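PDB 6I5O: SPBc2 prophage-derived uncharacterized protein YomS from Bacillus subtilis, which is of unknown function but belongs to a prophage lytic cassette and forms a five-chain assembly of all-beta subunits. Local coordinates for residues E29-V35 with L96-E102; F38-K44 with V112-S118; L68-K73 with E87-F91. All coordinates share one frame; numbering follows the deposited sequence.

Contact 1 (E29-V35 with L96-E102)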
loop_
_atom_site.group_PDB
_atom_site.type_symbol
_atom_site.label_atom_id
_atom_site.label_comp_id
_atom_site.label_asym_id
_atom_site.label_seq_id
_atom_site.Cartn_x
_atom_site.Cartn_y
_atom_site.Cartn_z
ATOM N N GLU A 29 16.272 -8.948 26.584
ATOM C CA GLU A 29 15.709 -8.009 25.595
ATOM C C GLU A 29 16.490 -8.075 24.309
ATOM O O GLU A 29 15.867 -7.741 23.258
ATOM C CB GLU A 29 15.693 -6.583 26.171
ATOM C CG GLU A 29 14.607 -6.427 27.214
ATOM C CD GLU A 29 14.565 -5.001 27.785
ATOM O OE1 GLU A 29 15.654 -4.330 27.842
ATOM O OE2 GLU A 29 13.531 -4.585 28.214
ATOM N N GLY A 30 17.734 -8.493 24.282
ATOM C CA GLY A 30 18.551 -8.502 23.072
ATOM C C GLY A 30 18.893 -7.111 22.582
ATOM O O GLY A 30 18.805 -6.142 23.363
ATOM N N GLU A 31 19.409 -7.019 21.394
ATOM C CA GLU A 31 19.939 -5.767 20.814
ATOM C C GLU A 31 18.786 -4.976 20.212
ATOM O O GLU A 31 17.827 -5.596 19.687
ATOM C CB GLU A 31 21.001 -6.053 19.760
ATOM C CG GLU A 31 22.128 -6.847 20.315
ATOM C CD GLU A 31 22.846 -6.080 21.412
ATOM O OE1 GLU A 31 23.113 -4.883 21.251
ATOM O OE2 GLU A 31 23.151 -6.674 22.454
ATOM N N GLU A 32 18.868 -3.671 20.347
ATOM C CA GLU A 32 17.815 -2.781 19.810
ATOM C C GLU A 32 18.267 -2.234 18.476
ATOM O O GLU A 32 19.449 -1.841 18.297
ATOM C CB GLU A 32 17.606 -1.590 20.749
ATOM C CG GLU A 32 17.032 -1.995 22.093
ATOM C CD GLU A 32 16.862 -0.822 23.041
ATOM O OE1 GLU A 32 17.733 0.005 23.111
ATOM O OE2 GLU A 32 15.890 -0.762 23.694
ATOM N N PHE A 33 17.348 -2.171 17.528
ATOM C CA PHE A 33 17.654 -1.649 16.180
ATOM C C PHE A 33 17.190 -0.203 16.118
ATOM O O PHE A 33 16.006 0.043 16.363
ATOM C CB PHE A 33 16.999 -2.477 15.100
ATOM C CG PHE A 33 17.308 -1.975 13.727
ATOM C CD1 PHE A 33 18.565 -2.152 13.203
ATOM C CD2 PHE A 33 16.348 -1.325 12.945
ATOM C CE1 PHE A 33 18.880 -1.674 11.932
ATOM C CE2 PHE A 33 16.690 -0.872 11.669
ATOM C CZ PHE A 33 17.975 -1.014 11.205
ATOM N N VAL A 34 18.105 0.671 15.778
ATOM C CA VAL A 34 17.805 2.082 15.474
ATOM C C VAL A 34 17.273 2.147 14.055
ATOM O O VAL A 34 18.003 1.834 13.093
ATOM C CB VAL A 34 19.020 2.966 15.671
ATOM C CG1 VAL A 34 18.786 4.408 15.232
ATOM C CG2 VAL A 34 19.484 2.893 17.118
ATOM N N VAL A 35 16.009 2.547 13.896
ATOM C CA VAL A 35 15.328 2.484 12.588
ATOM C C VAL A 35 16.032 3.343 11.557
ATOM O O VAL A 35 16.104 2.922 10.397
ATOM C CB VAL A 35 13.860 2.854 12.817
ATOM C CG1 VAL A 35 13.177 3.018 11.448
ATOM C CG2 VAL A 35 13.145 1.784 13.646
ATOM N N LEU A 96 9.134 4.910 13.837
ATOM C CA LEU A 96 9.575 4.447 15.170
ATOM C C LEU A 96 11.038 4.799 15.355
ATOM O O LEU A 96 11.801 4.785 14.400
ATOM C CB LEU A 96 9.435 2.942 15.306
ATOM C CG LEU A 96 8.041 2.390 15.074
ATOM C CD1 LEU A 96 8.070 0.874 15.194
ATOM C CD2 LEU A 96 7.033 2.985 16.080
ATOM N N PHE A 97 11.477 5.083 16.587
ATOM C CA PHE A 97 12.897 5.301 16.870
ATOM C C PHE A 97 13.674 3.969 16.890
ATOM O O PHE A 97 14.660 3.807 16.172
ATOM C CB PHE A 97 13.040 6.013 18.194
ATOM C CG PHE A 97 14.473 6.110 18.656
ATOM C CD1 PHE A 97 15.407 6.773 17.888
ATOM C CD2 PHE A 97 14.842 5.592 19.899
ATOM C CE1 PHE A 97 16.734 6.839 18.341
ATOM C CE2 PHE A 97 16.129 5.775 20.382
ATOM C CZ PHE A 97 17.067 6.333 19.566
ATOM N N LYS A 98 13.184 3.013 17.668
ATOM C CA LYS A 98 13.872 1.714 17.855
ATOM C C LYS A 98 12.846 0.602 17.843
ATOM O O LYS A 98 11.679 0.816 18.164
ATOM C CB LYS A 98 14.588 1.639 19.188
ATOM C CG LYS A 98 15.977 2.244 19.207
ATOM C CD LYS A 98 16.561 2.195 20.597
ATOM C CE LYS A 98 18.064 2.343 20.603
ATOM N NZ LYS A 98 18.587 2.257 21.983
ATOM N N VAL A 99 13.337 -0.587 17.497
ATOM C CA VAL A 99 12.535 -1.816 17.704
ATOM C C VAL A 99 13.374 -2.823 18.489
ATOM O O VAL A 99 14.622 -2.803 18.408
ATOM C CB VAL A 99 12.006 -2.380 16.367
ATOM C CG1 VAL A 99 10.986 -1.458 15.730
ATOM C CG2 VAL A 99 13.104 -2.685 15.405
ATOM N N MET A 100 12.674 -3.680 19.191
ATOM C CA MET A 100 13.247 -4.667 20.115
ATOM C C MET A 100 12.383 -5.918 20.079
ATOM O O MET A 100 11.165 -5.816 20.002
ATOM C CB MET A 100 13.285 -4.077 21.529
ATOM C CG MET A 100 13.587 -5.140 22.566
ATOM S SD MET A 100 13.219 -4.630 24.263
ATOM C CE MET A 100 14.500 -3.437 24.375
ATOM N N PHE A 101 13.018 -7.082 20.118
ATOM C CA PHE A 101 12.319 -8.394 20.118
ATOM C C PHE A 101 12.773 -9.143 21.346
ATOM O O PHE A 101 13.897 -9.700 21.301
ATOM C CB PHE A 101 12.638 -9.141 18.827
ATOM C CG PHE A 101 11.952 -8.470 17.687
ATOM C CD1 PHE A 101 12.496 -7.337 17.074
ATOM C CD2 PHE A 101 10.651 -8.836 17.340
ATOM C CE1 PHE A 101 11.753 -6.594 16.177
ATOM C CE2 PHE A 101 9.937 -8.117 16.414
ATOM C CZ PHE A 101 10.475 -6.997 15.853
ATOM N N GLU A 102 11.987 -9.107 22.395
ATOM C CA GLU A 102 12.385 -9.629 23.712
ATOM C C GLU A 102 12.136 -11.139 23.757
ATOM O O GLU A 102 11.004 -11.586 23.477
ATOM C CB GLU A 102 11.559 -8.972 24.805
ATOM C CG GLU A 102 11.914 -9.501 26.198
ATOM C CD GLU A 102 11.276 -8.750 27.325
ATOM O OE1 GLU A 102 10.594 -7.721 27.064
ATOM O OE2 GLU A 102 11.627 -9.059 28.477
HETATM O O HOH W 1 15.901 -7.326 20.540
#

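Contact 2 (F38-K44 with V112-S118)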
loop_
_atom_site.group_PDB
_atom_site.type_symbol
_atom_site.label_atom_id
_atom_site.label_comp_id
_atom_site.label_asym_id
_atom_site.label_seq_id
_atom_site.Cartn_x
_atom_site.Cartn_y
_atom_site.Cartn_z
ATOM N N PHE A 38 15.018 3.531 7.564
ATOM C CA PHE A 38 14.287 2.372 7.047
ATOM C C PHE A 38 12.788 2.538 7.265
ATOM O O PHE A 38 12.302 3.351 8.066
ATOM C CB PHE A 38 14.850 1.098 7.674
ATOM C CG PHE A 38 16.244 0.808 7.180
ATOM C CD1 PHE A 38 16.465 0.320 5.904
ATOM C CD2 PHE A 38 17.357 1.042 7.973
ATOM C CE1 PHE A 38 17.750 0.149 5.431
ATOM C CE2 PHE A 38 18.650 0.882 7.488
ATOM C CZ PHE A 38 18.844 0.354 6.237
ATOM N N ARG A 39 12.039 1.775 6.469
ATOM C CA ARG A 39 10.558 1.815 6.513
ATOM C C ARG A 39 9.941 0.515 6.991
ATOM O O ARG A 39 8.874 0.561 7.606
ATOM C CB ARG A 39 9.958 2.108 5.131
ATOM C CG ARG A 39 10.341 3.435 4.478
ATOM C CD ARG A 39 9.797 3.419 3.026
ATOM N NE ARG A 39 10.137 4.549 2.188
ATOM C CZ ARG A 39 9.398 5.645 2.114
ATOM N NH1 ARG A 39 8.406 5.804 2.951
ATOM N NH2 ARG A 39 9.662 6.606 1.255
ATOM N N GLU A 40 10.522 -0.617 6.631
ATOM C CA GLU A 40 9.907 -1.934 6.873
ATOM C C GLU A 40 10.953 -2.862 7.500
ATOM O O GLU A 40 12.126 -2.742 7.216
ATOM C CB GLU A 40 9.398 -2.558 5.549
ATOM C CG GLU A 40 8.384 -1.712 4.796
ATOM C CD GLU A 40 8.023 -2.269 3.424
ATOM O OE1 GLU A 40 8.959 -2.651 2.567
ATOM O OE2 GLU A 40 6.790 -2.198 3.183
ATOM N N LEU A 41 10.459 -3.810 8.283
ATOM C CA LEU A 41 11.284 -4.872 8.891
ATOM C C LEU A 41 10.593 -6.205 8.728
ATOM O O LEU A 41 9.400 -6.308 8.964
ATOM C CB LEU A 41 11.404 -4.567 10.379
ATOM C CG LEU A 41 11.974 -5.635 11.298
ATOM C CD1 LEU A 41 13.406 -5.957 11.034
ATOM C CD2 LEU A 41 11.824 -5.215 12.742
ATOM N N THR A 42 11.399 -7.204 8.404
ATOM C CA THR A 42 10.944 -8.600 8.471
ATOM C C THR A 42 11.867 -9.329 9.432
ATOM O O THR A 42 13.081 -9.381 9.190
ATOM C CB THR A 42 10.971 -9.260 7.092
ATOM O OG1 THR A 42 10.093 -8.541 6.212
ATOM C CG2 THR A 42 10.503 -10.703 7.149
ATOM N N VAL A 43 11.302 -9.891 10.481
ATOM C CA VAL A 43 12.052 -10.654 11.515
ATOM C C VAL A 43 11.858 -12.139 11.270
ATOM O O VAL A 43 10.729 -12.583 11.057
ATOM C CB VAL A 43 11.521 -10.294 12.913
ATOM C CG1 VAL A 43 12.212 -11.097 13.982
ATOM C CG2 VAL A 43 11.754 -8.837 13.189
ATOM N N LYS A 44 12.959 -12.889 11.336
ATOM C CA LYS A 44 12.926 -14.357 11.289
ATOM C C LYS A 44 13.228 -14.867 12.694
ATOM O O LYS A 44 14.295 -14.524 13.291
ATOM C CB LYS A 44 13.946 -14.893 10.297
ATOM C CG LYS A 44 14.057 -16.396 10.284
ATOM C CD LYS A 44 12.817 -17.108 9.781
ATOM C CE LYS A 44 12.777 -18.607 10.049
ATOM N NZ LYS A 44 13.857 -19.310 9.349
ATOM N N VAL A 112 16.982 -14.485 16.549
ATOM C CA VAL A 112 16.010 -13.449 16.061
ATOM C C VAL A 112 16.816 -12.505 15.203
ATOM O O VAL A 112 17.644 -11.772 15.754
ATOM C CB VAL A 112 15.275 -12.743 17.207
ATOM C CG1 VAL A 112 14.246 -11.789 16.657
ATOM C CG2 VAL A 112 14.625 -13.739 18.153
ATOM N N LYS A 113 16.530 -12.482 13.896
ATOM C CA LYS A 113 17.337 -11.713 12.942
ATOM C C LYS A 113 16.411 -11.013 11.996
ATOM O O LYS A 113 15.359 -11.553 11.702
ATOM C CB LYS A 113 18.320 -12.593 12.178
ATOM C CG LYS A 113 19.377 -13.255 13.038
ATOM C CD LYS A 113 20.338 -14.115 12.312
ATOM C CE LYS A 113 21.484 -14.533 13.192
ATOM N NZ LYS A 113 22.374 -15.498 12.490
ATOM N N GLY A 114 16.742 -9.809 11.562
ATOM C CA GLY A 114 15.845 -9.102 10.635
ATOM C C GLY A 114 16.549 -8.606 9.419
ATOM O O GLY A 114 17.777 -8.498 9.361
ATOM N N ILE A 115 15.728 -8.334 8.424
ATOM C CA ILE A 115 16.132 -7.567 7.225
ATOM C C ILE A 115 15.210 -6.342 7.209
ATOM O O ILE A 115 13.991 -6.453 7.335
ATOM C CB ILE A 115 15.986 -8.386 5.935
ATOM C CG1 ILE A 115 16.989 -9.528 5.953
ATOM C CG2 ILE A 115 16.168 -7.504 4.713
ATOM C CD1 ILE A 115 16.784 -10.562 4.853
ATOM N N VAL A 116 15.842 -5.191 6.998
ATOM C CA VAL A 116 15.138 -3.884 6.984
ATOM C C VAL A 116 15.265 -3.331 5.590
ATOM O O VAL A 116 16.282 -3.557 4.895
ATOM C CB VAL A 116 15.621 -2.906 8.069
ATOM C CG1 VAL A 116 15.169 -3.397 9.431
ATOM C CG2 VAL A 116 17.087 -2.648 7.948
ATOM N N VAL A 117 14.246 -2.560 5.182
ATOM C CA VAL A 117 14.105 -2.066 3.804
ATOM C C VAL A 117 13.670 -0.613 3.865
ATOM O O VAL A 117 12.744 -0.271 4.655
ATOM C CB VAL A 117 13.079 -2.915 3.047
ATOM C CG1 VAL A 117 12.985 -2.522 1.609
ATOM C CG2 VAL A 117 13.369 -4.415 3.192
ATOM N N SER A 118 14.269 0.224 3.033
ATOM C CA SER A 118 13.909 1.655 2.919
ATOM C C SER A 118 12.820 1.885 1.881
ATOM O O SER A 118 12.270 0.952 1.277
ATOM C CB SER A 118 15.108 2.488 2.643
ATOM O OG SER A 118 15.555 2.334 1.269
HETATM O O HOH W 2 11.398 -5.973 5.596
#

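Contact 3 (L68-K73 with E87-F91)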
loop_
_atom_site.group_PDB
_atom_site.type_symbol
_atom_site.label_atom_id
_atom_site.label_comp_id
_atom_site.label_asym_id
_atom_site.label_seq_id
_atom_site.Cartn_x
_atom_site.Cartn_y
_atom_site.Cartn_z
ATOM N N LEU A 68 4.112 -4.075 19.812
ATOM C CA LEU A 68 4.092 -3.710 18.389
ATOM C C LEU A 68 3.525 -4.886 17.601
ATOM O O LEU A 68 4.108 -5.973 17.636
ATOM C CB LEU A 68 5.522 -3.398 17.950
ATOM C CG LEU A 68 5.724 -3.090 16.479
ATOM C CD1 LEU A 68 5.000 -1.826 16.073
ATOM C CD2 LEU A 68 7.178 -2.999 16.105
ATOM N N SER A 69 2.411 -4.680 16.910
ATOM C CA SER A 69 1.841 -5.750 16.045
ATOM C C SER A 69 2.519 -5.772 14.675
ATOM O O SER A 69 2.840 -4.729 14.098
ATOM C CB SER A 69 0.355 -5.602 15.929
ATOM O OG SER A 69 -0.271 -6.077 17.097
ATOM N N GLY A 70 2.666 -6.975 14.169
ATOM C CA GLY A 70 3.107 -7.256 12.807
ATOM C C GLY A 70 2.295 -8.366 12.224
ATOM O O GLY A 70 1.304 -8.823 12.835
ATOM N N THR A 71 2.709 -8.742 11.022
ATOM C CA THR A 71 1.967 -9.715 10.190
ATOM C C THR A 71 2.827 -10.947 9.958
ATOM O O THR A 71 3.953 -10.822 9.491
ATOM C CB THR A 71 1.509 -9.102 8.878
ATOM O OG1 THR A 71 0.761 -7.903 9.178
ATOM C CG2 THR A 71 0.676 -10.052 8.067
ATOM N N ASN A 72 2.264 -12.114 10.273
ATOM C CA ASN A 72 2.967 -13.405 10.071
ATOM C C ASN A 72 2.933 -13.719 8.575
ATOM O O ASN A 72 1.814 -13.788 8.014
ATOM C CB ASN A 72 2.300 -14.450 10.949
ATOM C CG ASN A 72 2.908 -15.815 10.897
ATOM O OD1 ASN A 72 3.449 -16.241 9.870
ATOM N ND2 ASN A 72 2.821 -16.566 12.006
ATOM N N LYS A 73 4.089 -13.938 7.972
ATOM C CA LYS A 73 4.122 -14.156 6.501
ATOM C C LYS A 73 3.592 -15.532 6.127
ATOM O O LYS A 73 3.323 -15.734 4.916
ATOM C CB LYS A 73 5.518 -13.980 5.926
ATOM C CG LYS A 73 6.060 -12.593 6.060
ATOM C CD LYS A 73 7.364 -12.372 5.381
ATOM C CE LYS A 73 7.280 -12.179 3.907
ATOM N NZ LYS A 73 6.742 -10.813 3.636
ATOM N N GLU A 87 9.337 -18.678 11.898
ATOM C CA GLU A 87 8.317 -17.719 11.419
ATOM C C GLU A 87 8.998 -16.436 10.986
ATOM O O GLU A 87 10.010 -16.002 11.593
ATOM C CB GLU A 87 7.344 -17.293 12.524
ATOM C CG GLU A 87 6.413 -18.358 12.954
ATOM C CD GLU A 87 5.419 -17.912 14.014
ATOM O OE1 GLU A 87 5.757 -17.043 14.830
ATOM O OE2 GLU A 87 4.348 -18.539 14.022
ATOM N N TYR A 88 8.396 -15.821 9.959
ATOM C CA TYR A 88 8.712 -14.442 9.562
ATOM C C TYR A 88 7.562 -13.533 10.006
ATOM O O TYR A 88 6.370 -13.855 9.756
ATOM C CB TYR A 88 8.858 -14.335 8.049
ATOM C CG TYR A 88 10.119 -14.976 7.516
ATOM C CD1 TYR A 88 11.326 -14.302 7.422
ATOM C CD2 TYR A 88 10.040 -16.244 6.995
ATOM C CE1 TYR A 88 12.464 -14.888 6.882
ATOM C CE2 TYR A 88 11.166 -16.842 6.448
ATOM C CZ TYR A 88 12.365 -16.188 6.389
ATOM O OH TYR A 88 13.447 -16.800 5.813
ATOM N N TRP A 89 7.926 -12.365 10.536
ATOM C CA TRP A 89 6.936 -11.340 10.916
ATOM C C TRP A 89 7.335 -10.023 10.272
ATOM O O TRP A 89 8.499 -9.582 10.388
ATOM C CB TRP A 89 6.896 -11.182 12.427
ATOM C CG TRP A 89 6.276 -12.322 13.132
ATOM C CD1 TRP A 89 6.901 -13.465 13.555
ATOM C CD2 TRP A 89 4.906 -12.456 13.512
ATOM N NE1 TRP A 89 5.989 -14.304 14.138
ATOM C CE2 TRP A 89 4.761 -13.703 14.119
ATOM C CE3 TRP A 89 3.775 -11.627 13.379
ATOM C CZ2 TRP A 89 3.551 -14.147 14.647
ATOM C CZ3 TRP A 89 2.571 -12.070 13.869
ATOM C CH2 TRP A 89 2.477 -13.300 14.533
ATOM N N ASP A 90 6.365 -9.369 9.648
ATOM C CA ASP A 90 6.549 -8.095 8.923
ATOM C C ASP A 90 6.014 -6.923 9.745
ATOM O O ASP A 90 4.910 -7.022 10.304
ATOM C CB ASP A 90 5.807 -8.112 7.609
ATOM C CG ASP A 90 6.432 -8.891 6.510
ATOM O OD1 ASP A 90 7.635 -9.266 6.641
ATOM O OD2 ASP A 90 5.644 -9.219 5.580
ATOM N N PHE A 91 6.785 -5.850 9.754
ATOM C CA PHE A 91 6.437 -4.651 10.547
ATOM C C PHE A 91 6.656 -3.408 9.728
ATOM O O PHE A 91 7.614 -3.305 8.973
ATOM C CB PHE A 91 7.302 -4.529 11.800
ATOM C CG PHE A 91 7.239 -5.710 12.717
ATOM C CD1 PHE A 91 8.038 -6.817 12.531
ATOM C CD2 PHE A 91 6.289 -5.737 13.730
ATOM C CE1 PHE A 91 7.938 -7.900 13.364
ATOM C CE2 PHE A 91 6.191 -6.825 14.578
ATOM C CZ PHE A 91 7.004 -7.903 14.374
HETATM O O HOH W 3 2.444 -5.693 9.573
HETATM O O HOH W 4 6.048 -17.061 9.083
#

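Contact 1 (E29-V35 with L96-E102)
Glu32 and Lys98 cross at a slant on the outer face of an antiparallel strand pair, and their ends join in a salt bridge. Lys98 NZ lies 2.7 Å from Glu32 OE1 and meets it from above the carboxylate plane, 38° out of it. Both chains run extended beyond CG, which lets them span the gap. In the conformer described, Met100 SD lies 3.7 Å from Glu29 CB. The carboxylates of Glu29 and Glu102 stand nearly perpendicular, and Lys65 bridges both, which probably offsets their like charges. On the inner face Phe33 CB packs on Val99 CG2 at 3.9 Å, with this methyl at the edge of the Phe33 ring. Phe33 and Val99 form the hydrogen-bonded pair, with Phe33 N 2.9 Å from Val99 O. Val35 N continues the pairing to Phe97 O. At the other end, where 29-31 is loop, a water sits between the segments. It accepts from Phe101 N and lies within hydrogen-bonding distance of Glu29 O and Glu31 O, with more acceptors around it than its protons can serve. Strand 33-34 flanks one edge of strand 98-107, and strand 51-59 pairs with the other through backbone bonds from Lys98, Met100 and Glu102.

Contact 2 (F38-K44 with V112-S118)
A classic beta bulge opens this antiparallel pair of strands 40-46 and 110-117, part of the curled all-beta sheet of the subunit. Arg39 and Glu40 both face Val117. Val117 O accepts from both backbone amides, with Arg39 N at 2.8 Å and Glu40 N at 3.0 Å. The Glu40 donor lies in the carbonyl plane, while the Arg39 donor is tilted from it by 25°. Regular pairing follows, with Thr42 opposite Ile115 and Lys44 opposite Lys113 as hydrogen-bonded pairs.

The inner face carries Leu41, Val43 and Val116. Leu41 CD1 presses on Val116 CG1 at 3.5 Å, and Val43 CG1 meets Val112 CG1 at 3.4 Å. Both contacts are tighter than usual. Gly114 pairs with Val43 and has no side chain, which leaves room for Leu41 CD1, 4.0 Å from Gly114 CA. Phe101 of strand 98-107 packs against Leu41, Val43 and Val112.

The opposite face carries Glu40, Thr42, Lys44, Ile115 and Val117. A water donates to Thr42 OG1 and to Ile115 O, tying the two strands together on this side. Thr42 OG1 also bonds to Asp90. Lys44 bends away from its partner strand to form salt bridges with Glu64 and Asp60 of the third subunit. At the bulge end, in the conformer described, Arg39 NH2 bonds Ser118 O of the second subunit, so this part of the sheet also takes part in subunit assembly.

Phe38 lies across Val116 at about a right angle. The edge of its ring meets the backbone at Val117 C. Val116 points CG2 between its own backbone N and carbonyl carbon (chi1 -71° for CG1). In a CH-pi contact, Val116 CG2 sits over the centre of the Phe38 ring, 3.5 Å from its centroid and 6° off the ring normal.

Contact 3 (L68-K73 with E87-F91)
Asn72 lies over the indole of Trp89, and this is the close-packed side of the contact. Asn72 CB stands 3.7 Å from the centroid of the six-membered ring of Trp89, on one face and offset toward the rim. CG of Asn72 is anti to the backbone N (chi1 -179°), which carries the amide along the indole toward Glu87. There ND2 makes a weak bond to Glu87 OE2. A water links Asn72 OD1 with Tyr88 N, and OD1 also accepts from Thr74 N. Glu87 OE1 accepts a hydrogen bond from Trp89 NE1, 2.8 Å away and near the ring plane. This bond limits how the indole can turn, and Thr82 bonds the same oxygen and helps place the carboxylate. Gly70 O meets the indole at its edge. The bare backbone of Gly70 admits the Phe91 ring, with Phe91 CE2 3.6 Å from Gly70 CA. Leu68 CD2 packs on the same ring.

The side of Thr71 and Asp90 is more polar and partly exposed. One water links Thr71 OG1 with Asp90 O. Lys73 bends at its last two torsions, and Lys73 NZ reaches the syn lone pair of Asp90 OD2 at 2.7 Å. It also bonds Asp92 O of the third subunit, while Asp90 OD1 is held by Thr42. The arrangement is a short antiparallel strand pairing, with Thr71 and Asp90 as its hydrogen-bonded pair and the rings of Trp89 and Phe91 turned into the interior of an all-beta fold.

In the fold
All three contacts belong to one antiparallel sheet and share an apolar interior. Phe101 of contact 1 is the common point: Phe101 CZ lies 3.5 Å from Val43 CG2 of contact 2, and Phe101 CE2 lies 3.6 Å from Phe91 CZ of contact 3. Contacts 2 and 3 are direct neighbours through strands 40-46 and 87-92, with centres about 10 Å apart. Contacts 1 and 3 lie on opposite sides of the chain's centre, about 15 Å apart between centres. In the sequence, the segments of contacts 1 and 2 alternate, while contact 3 falls within the span of each. All three touch the second subunit, and contacts 2 and 3 also touch the third.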